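Local coordinates for protein arginase (Trypanosoma brucei brucei, PDB 4RHJ) that is of unknown function: it has the arginase-deacetylase fold but evolved without the binuclear manganese cluster of true arginases, at residues 232-243 with 276-287. Numbering follows the deposited sequence.
Sequences DIRNDYPVFISI and IRGPKVVGIDVY
Asp-232 OD1 takes two N-H groups of Arg-277: NH2 at 2.8 Å and, more weakly, NE at 3.0 Å. The carboxylate and guanidinium planes are turned 45° apart. Arg-234 NH2 forms a salt bridge with Asp-232 OD2, so one aspartate joins two arginines where the chain enters the two strands of a parallel beta-alpha-beta unit of the arginase-deacetylase fold. Its strands 239-244 and 281-287 are central neighbours in the sheet, connected through helix 266-274. Ile-241 N gives a nearly straight bond to Gly-283 O at 2.7 Å. Ile-241 O in turn accepts Asp-285 N, and the alternation runs on to Tyr-287 N and Ile-243 O. On one face Ile-276 CD1 meets Ile-241 CD1 tip to tip at 3.8 Å, and its CG2 branch reaches Val-239 CG1. The other face carries Phe-240, which packs against helix 148-157. The Phe-240 ring, swung opposite its own backbone N (chi1 -177°), has Gly-283 O over one face and Val-282 CG2 at its edge, 3.4 Å from Phe-240 CD1. Tyr-287 OH bonds His-167 NE2. The Tyr-287 side chain also lies near Asp-244, a manganese ligand seen for this protein, though no metal is bound to this chain. Ser-242 OG bonds Thr-147 and also lies at the Tyr-287 ring edge, 3.2 Å from Tyr-287 CE1.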
ATOM      1  N   ASP A 232     -15.204  17.719 -12.045  1.00 31.01           N
ATOM      2  CA  ASP A 232     -15.926  16.881 -12.986  1.00 52.67           C
ATOM      3  C   ASP A 232     -15.374  16.978 -14.413  1.00 43.73           C
ATOM      4  O   ASP A 232     -14.949  18.031 -14.850  1.00 42.26           O
ATOM      5  CB  ASP A 232     -17.414  17.231 -12.997  1.00 44.35           C
ATOM      6  CG  ASP A 232     -18.051  17.165 -11.630  1.00 39.20           C
ATOM      7  OD1 ASP A 232     -17.947  16.111 -10.973  1.00 30.65           O
ATOM      8  OD2 ASP A 232     -18.671  18.176 -11.222  1.00 36.82           O
ATOM      9  N   ILE A 233     -15.407  15.837 -15.112  1.00 53.54           N
ATOM     10  CA  ILE A 233     -14.964  15.714 -16.497  1.00 31.92           C
ATOM     11  C   ILE A 233     -15.941  16.540 -17.329  1.00 55.29           C
ATOM     12  O   ILE A 233     -15.521  17.194 -18.292  1.00 87.87           O
ATOM     13  CB  ILE A 233     -14.926  14.281 -17.024  1.00 35.23           C
ATOM     14  CG1 ILE A 233     -14.368  13.300 -16.007  1.00 21.84           C
ATOM     15  CG2 ILE A 233     -14.108  14.203 -18.288  1.00 38.54           C
ATOM     16  CD1 ILE A 233     -13.236  12.387 -16.493  1.00 24.83           C
ATOM     17  N   ARG A 234     -17.231  16.472 -16.990  1.00 49.95           N
ATOM     18  CA  ARG A 234     -18.246  17.363 -17.528  1.00 55.20           C
ATOM     19  C   ARG A 234     -18.284  17.420 -19.055  1.00 35.04           C
ATOM     20  O   ARG A 234     -18.122  18.486 -19.654  1.00 52.97           O
ATOM     21  CB  ARG A 234     -18.061  18.784 -16.956  1.00 51.80           C
ATOM     22  CG  ARG A 234     -18.692  19.053 -15.595  1.00 52.83           C
ATOM     23  CD  ARG A 234     -18.437  20.466 -15.103  1.00 32.40           C
ATOM     24  NE  ARG A 234     -18.318  20.532 -13.643  1.00 42.98           N
ATOM     25  CZ  ARG A 234     -17.160  20.524 -12.982  1.00 46.27           C
ATOM     26  NH1 ARG A 234     -16.016  20.433 -13.643  1.00 50.58           N
ATOM     27  NH2 ARG A 234     -17.138  20.596 -11.660  1.00 35.36           N
ATOM     28  N   ASN A 235     -18.480  16.269 -19.687  1.00 46.79           N
ATOM     29  CA  ASN A 235     -18.597  16.232 -21.146  1.00 55.01           C
ATOM     30  C   ASN A 235     -19.852  15.487 -21.576  1.00 35.08           C
ATOM     31  O   ASN A 235     -20.381  14.671 -20.828  1.00 26.76           O
ATOM     32  CB  ASN A 235     -17.359  15.587 -21.774  1.00 46.01           C
ATOM     33  CG  ASN A 235     -17.169  14.162 -21.325  1.00 19.66           C
ATOM     34  OD1 ASN A 235     -17.600  13.226 -21.983  1.00 25.81           O
ATOM     35  ND2 ASN A 235     -16.545  13.995 -20.184  1.00 33.59           N
ATOM     36  N   ASP A 236     -20.305  15.766 -22.794  1.00 34.67           N
ATOM     37  CA  ASP A 236     -21.435  15.070 -23.383  1.00 31.20           C
ATOM     38  C   ASP A 236     -20.955  14.017 -24.385  1.00 28.28           C
ATOM     39  O   ASP A 236     -21.743  13.516 -25.188  1.00 33.85           O
ATOM     40  CB  ASP A 236     -22.377  16.070 -24.065  1.00 27.55           C
ATOM     41  CG  ASP A 236     -22.806  17.198 -23.133  1.00 34.74           C
ATOM     42  OD1 ASP A 236     -22.113  17.423 -22.120  1.00 34.71           O
ATOM     43  OD2 ASP A 236     -23.827  17.861 -23.412  1.00 29.81           O
ATOM     44  N   TYR A 237     -19.657  13.701 -24.335  1.00 39.98           N
ATOM     45  CA  TYR A 237     -19.019  12.750 -25.255  1.00 45.23           C
ATOM     46  C   TYR A 237     -18.919  11.348 -24.659  1.00 34.34           C
ATOM     47  O   TYR A 237     -18.324  11.191 -23.597  1.00 26.44           O
ATOM     48  CB  TYR A 237     -17.611  13.233 -25.635  1.00 31.60           C
ATOM     49  CG  TYR A 237     -17.579  14.577 -26.310  1.00 19.58           C
ATOM     50  CD1 TYR A 237     -17.648  14.685 -27.691  1.00 32.07           C
ATOM     51  CD2 TYR A 237     -17.488  15.742 -25.568  1.00 33.28           C
ATOM     52  CE1 TYR A 237     -17.626  15.922 -28.314  1.00 37.49           C
ATOM     53  CE2 TYR A 237     -17.464  16.983 -26.177  1.00 37.63           C
ATOM     54  CZ  TYR A 237     -17.534  17.069 -27.552  1.00 37.00           C
ATOM     55  OH  TYR A 237     -17.514  18.301 -28.166  1.00 38.58           O
ATOM     56  N   PRO A 238     -19.490  10.331 -25.351  1.00 29.85           N
ATOM     57  CA  PRO A 238     -19.497   8.908 -24.965  1.00 30.65           C
ATOM     58  C   PRO A 238     -18.132   8.390 -24.510  1.00 19.77           C
ATOM     59  O   PRO A 238     -17.150   8.557 -25.217  1.00 22.37           O
ATOM     60  CB  PRO A 238     -19.937   8.207 -26.254  1.00 25.37           C
ATOM     61  CG  PRO A 238     -20.811   9.196 -26.910  1.00 34.50           C
ATOM     62  CD  PRO A 238     -20.202  10.543 -26.625  1.00 27.40           C
ATOM     63  N   VAL A 239     -18.076   7.762 -23.344  1.00 14.91           N
ATOM     64  CA  VAL A 239     -16.799   7.398 -22.757  1.00 12.16           C
ATOM     65  C   VAL A 239     -16.456   5.912 -22.885  1.00 18.66           C
ATOM     66  O   VAL A 239     -17.214   5.055 -22.473  1.00 23.33           O
ATOM     67  CB  VAL A 239     -16.727   7.778 -21.243  1.00 27.93           C
ATOM     68  CG1 VAL A 239     -15.356   7.458 -20.688  1.00 10.11           C
ATOM     69  CG2 VAL A 239     -17.026   9.255 -21.028  1.00 32.50           C
ATOM     70  N   PHE A 240     -15.303   5.629 -23.474  1.00 15.10           N
ATOM     71  CA  PHE A 240     -14.670   4.323 -23.356  1.00 15.36           C
ATOM     72  C   PHE A 240     -13.798   4.386 -22.123  1.00 14.85           C
ATOM     73  O   PHE A 240     -13.116   5.379 -21.888  1.00 19.32           O
ATOM     74  CB  PHE A 240     -13.836   3.989 -24.599  1.00 21.11           C
ATOM     75  CG  PHE A 240     -13.209   2.614 -24.578  1.00 34.05           C
ATOM     76  CD1 PHE A 240     -13.727   1.582 -25.356  1.00 30.89           C
ATOM     77  CD2 PHE A 240     -12.085   2.354 -23.797  1.00 19.38           C
ATOM     78  CE1 PHE A 240     -13.146   0.309 -25.338  1.00 29.59           C
ATOM     79  CE2 PHE A 240     -11.511   1.086 -23.775  1.00 23.54           C
ATOM     80  CZ  PHE A 240     -12.039   0.069 -24.549  1.00 16.81           C
ATOM     81  N   ILE A 241     -13.804   3.340 -21.316  1.00 20.03           N
ATOM     82  CA  ILE A 241     -12.942   3.371 -20.156  1.00 22.27           C
ATOM     83  C   ILE A 241     -11.920   2.262 -20.289  1.00 17.39           C
ATOM     84  O   ILE A 241     -12.284   1.100 -20.444  1.00 19.54           O
ATOM     85  CB  ILE A 241     -13.753   3.265 -18.852  1.00 18.23           C
ATOM     86  CG1 ILE A 241     -14.528   4.575 -18.645  1.00 13.94           C
ATOM     87  CG2 ILE A 241     -12.836   3.005 -17.675  1.00 25.64           C
ATOM     88  CD1 ILE A 241     -15.328   4.668 -17.366  1.00 19.10           C
ATOM     89  N   SER A 242     -10.641   2.646 -20.283  1.00 18.28           N
ATOM     90  CA  SER A 242      -9.529   1.704 -20.434  1.00 14.95           C
ATOM     91  C   SER A 242      -8.634   1.804 -19.211  1.00 17.58           C
ATOM     92  O   SER A 242      -8.137   2.887 -18.875  1.00 16.84           O
ATOM     93  CB  SER A 242      -8.722   1.974 -21.701  1.00 13.03           C
ATOM     94  OG  SER A 242      -7.836   0.894 -21.982  1.00 13.92           O
ATOM     95  N   ILE A 243      -8.446   0.655 -18.565  1.00 15.89           N
ATOM     96  CA  ILE A 243      -7.841   0.562 -17.246  1.00 15.76           C
ATOM     97  C   ILE A 243      -6.709  -0.457 -17.233  1.00 12.29           C
ATOM     98  O   ILE A 243      -6.929  -1.657 -17.284  1.00 11.31           O
ATOM     99  CB  ILE A 243      -8.896   0.184 -16.178  1.00 22.16           C
ATOM    100  CG1 ILE A 243      -9.811   1.382 -15.887  1.00 21.81           C
ATOM    101  CG2 ILE A 243      -8.230  -0.332 -14.900  1.00 15.76           C
ATOM    102  CD1 ILE A 243     -11.026   1.032 -15.067  1.00 20.95           C
ATOM    103  N   ILE A 276     -15.736  10.288 -13.431  1.00 16.24           N
ATOM    104  CA  ILE A 276     -15.745  10.315 -14.895  1.00 20.10           C
ATOM    105  C   ILE A 276     -17.134  10.684 -15.337  1.00 14.63           C
ATOM    106  O   ILE A 276     -18.100  10.154 -14.817  1.00 21.93           O
ATOM    107  CB  ILE A 276     -15.306   8.953 -15.514  1.00 16.45           C
ATOM    108  CG1 ILE A 276     -13.800   8.756 -15.337  1.00 18.57           C
ATOM    109  CG2 ILE A 276     -15.624   8.874 -16.983  1.00 16.83           C
ATOM    110  CD1 ILE A 276     -13.284   7.430 -15.827  1.00 22.64           C
ATOM    111  N   ARG A 277     -17.240  11.612 -16.275  1.00 14.19           N
ATOM    112  CA  ARG A 277     -18.546  12.100 -16.704  1.00 17.06           C
ATOM    113  C   ARG A 277     -18.829  11.676 -18.127  1.00 20.82           C
ATOM    114  O   ARG A 277     -17.914  11.416 -18.897  1.00 23.62           O
ATOM    115  CB  ARG A 277     -18.629  13.626 -16.612  1.00 18.04           C
ATOM    116  CG  ARG A 277     -18.428  14.221 -15.245  1.00 16.94           C
ATOM    117  CD  ARG A 277     -19.595  14.003 -14.323  1.00 22.41           C
ATOM    118  NE  ARG A 277     -19.135  14.129 -12.952  1.00 24.53           N
ATOM    119  CZ  ARG A 277     -18.564  13.139 -12.286  1.00 16.44           C
ATOM    120  NH1 ARG A 277     -18.424  11.960 -12.862  1.00 38.94           N
ATOM    121  NH2 ARG A 277     -18.149  13.315 -11.049  1.00 24.17           N
ATOM    122  N   GLY A 278     -20.102  11.609 -18.483  1.00 17.41           N
ATOM    123  CA  GLY A 278     -20.463  11.241 -19.838  1.00 28.31           C
ATOM    124  C   GLY A 278     -21.943  11.032 -20.068  1.00 28.42           C
ATOM    125  O   GLY A 278     -22.733  11.035 -19.125  1.00 31.69           O
ATOM    126  N   PRO A 279     -22.325  10.867 -21.341  1.00 29.21           N
ATOM    127  CA  PRO A 279     -23.707  10.620 -21.739  1.00 24.24           C
ATOM    128  C   PRO A 279     -23.984   9.137 -21.689  1.00 23.78           C
ATOM    129  O   PRO A 279     -25.144   8.707 -21.694  1.00 26.19           O
ATOM    130  CB  PRO A 279     -23.746  11.131 -23.167  1.00 20.38           C
ATOM    131  CG  PRO A 279     -22.385  10.797 -23.684  1.00 25.38           C
ATOM    132  CD  PRO A 279     -21.443  11.005 -22.514  1.00 26.15           C
ATOM    133  N   LYS A 280     -22.890   8.379 -21.626  1.00 29.66           N
ATOM    134  CA  LYS A 280     -22.876   6.925 -21.732  1.00 30.88           C
ATOM    135  C   LYS A 280     -21.438   6.411 -21.783  1.00 20.85           C
ATOM    136  O   LYS A 280     -20.535   7.107 -22.242  1.00 30.31           O
ATOM    137  CB  LYS A 280     -23.617   6.466 -22.985  1.00 19.00           C
ATOM    138  CG  LYS A 280     -23.154   7.180 -24.234  1.00 16.06           C
ATOM    139  CD  LYS A 280     -22.838   6.188 -25.332  1.00 41.01           C
ATOM    140  CE  LYS A 280     -21.702   5.270 -24.931  1.00 22.88           C
ATOM    141  NZ  LYS A 280     -22.164   3.891 -24.590  1.00 32.83           N
ATOM    142  N   VAL A 281     -21.236   5.181 -21.335  1.00 19.98           N
ATOM    143  CA  VAL A 281     -19.947   4.535 -21.491  1.00 18.91           C
ATOM    144  C   VAL A 281     -19.986   3.577 -22.684  1.00 15.85           C
ATOM    145  O   VAL A 281     -20.914   2.794 -22.807  1.00 19.95           O
ATOM    146  CB  VAL A 281     -19.537   3.794 -20.204  1.00 19.33           C
ATOM    147  CG1 VAL A 281     -18.276   2.990 -20.413  1.00 16.65           C
ATOM    148  CG2 VAL A 281     -19.349   4.782 -19.081  1.00 15.24           C
ATOM    149  N   VAL A 282     -19.009   3.663 -23.583  1.00 23.17           N
ATOM    150  CA  VAL A 282     -19.043   2.827 -24.781  1.00 21.23           C
ATOM    151  C   VAL A 282     -18.528   1.427 -24.474  1.00 17.21           C
ATOM    152  O   VAL A 282     -18.878   0.457 -25.155  1.00 13.22           O
ATOM    153  CB  VAL A 282     -18.231   3.427 -25.958  1.00 16.87           C
ATOM    154  CG1 VAL A 282     -18.329   4.932 -25.978  1.00 12.63           C
ATOM    155  CG2 VAL A 282     -16.811   2.985 -25.924  1.00 14.59           C
ATOM    156  N   GLY A 283     -17.729   1.324 -23.422  1.00 17.90           N
ATOM    157  CA  GLY A 283     -17.164   0.053 -23.033  1.00 15.75           C
ATOM    158  C   GLY A 283     -16.008   0.206 -22.073  1.00 24.89           C
ATOM    159  O   GLY A 283     -15.499   1.304 -21.866  1.00 27.78           O
ATOM    160  N   ILE A 284     -15.607  -0.911 -21.476  1.00 25.05           N
ATOM    161  CA  ILE A 284     -14.575  -0.939 -20.439  1.00 26.32           C
ATOM    162  C   ILE A 284     -13.636  -2.141 -20.615  1.00  9.03           C
ATOM    163  O   ILE A 284     -14.075  -3.280 -20.716  1.00 16.30           O
ATOM    164  CB  ILE A 284     -15.198  -0.988 -19.014  1.00 18.06           C
ATOM    165  CG1 ILE A 284     -16.140   0.196 -18.773  1.00 10.08           C
ATOM    166  CG2 ILE A 284     -14.113  -1.009 -17.930  1.00 15.59           C
ATOM    167  CD1 ILE A 284     -16.947   0.052 -17.529  1.00 13.70           C
ATOM    168  N   ASP A 285     -12.343  -1.867 -20.653  1.00  9.52           N
ATOM    169  CA  ASP A 285     -11.347  -2.906 -20.803  1.00 15.32           C
ATOM    170  C   ASP A 285     -10.424  -2.873 -19.621  1.00 12.48           C
ATOM    171  O   ASP A 285      -9.635  -1.938 -19.459  1.00 17.27           O
ATOM    172  CB  ASP A 285     -10.523  -2.754 -22.095  1.00 19.17           C
ATOM    173  CG  ASP A 285      -9.453  -3.848 -22.243  1.00 15.63           C
ATOM    174  OD1 ASP A 285      -9.647  -4.958 -21.703  1.00 25.09           O
ATOM    175  OD2 ASP A 285      -8.427  -3.603 -22.896  1.00 17.77           O
ATOM    176  N   VAL A 286     -10.515  -3.891 -18.786  1.00 12.81           N
ATOM    177  CA  VAL A 286      -9.609  -3.939 -17.659  1.00 19.40           C
ATOM    178  C   VAL A 286      -8.576  -5.035 -17.870  1.00 15.99           C
ATOM    179  O   VAL A 286      -8.917  -6.212 -17.881  1.00 16.55           O
ATOM    180  CB  VAL A 286     -10.356  -4.150 -16.348  1.00 13.00           C
ATOM    181  CG1 VAL A 286      -9.463  -3.761 -15.196  1.00 13.95           C
ATOM    182  CG2 VAL A 286     -11.613  -3.294 -16.332  1.00  8.96           C
ATOM    183  N   TYR A 287      -7.313  -4.618 -18.004  1.00 20.65           N
ATOM    184  CA  TYR A 287      -6.213  -5.449 -18.493  1.00 14.06           C
ATOM    185  C   TYR A 287      -4.922  -5.254 -17.706  1.00 15.20           C
ATOM    186  O   TYR A 287      -4.884  -4.486 -16.755  1.00 15.35           O
ATOM    187  CB  TYR A 287      -5.947  -5.133 -19.959  1.00 16.73           C
ATOM    188  CG  TYR A 287      -5.524  -3.697 -20.225  1.00 15.01           C
ATOM    189  CD1 TYR A 287      -6.467  -2.687 -20.407  1.00 13.81           C
ATOM    190  CD2 TYR A 287      -4.182  -3.358 -20.310  1.00 13.88           C
ATOM    191  CE1 TYR A 287      -6.075  -1.383 -20.672  1.00 12.32           C
ATOM    192  CE2 TYR A 287      -3.786  -2.074 -20.573  1.00 20.15           C
ATOM    193  CZ  TYR A 287      -4.727  -1.079 -20.750  1.00 12.81           C
ATOM    194  OH  TYR A 287      -4.310   0.218 -21.003  1.00 21.18           O
TER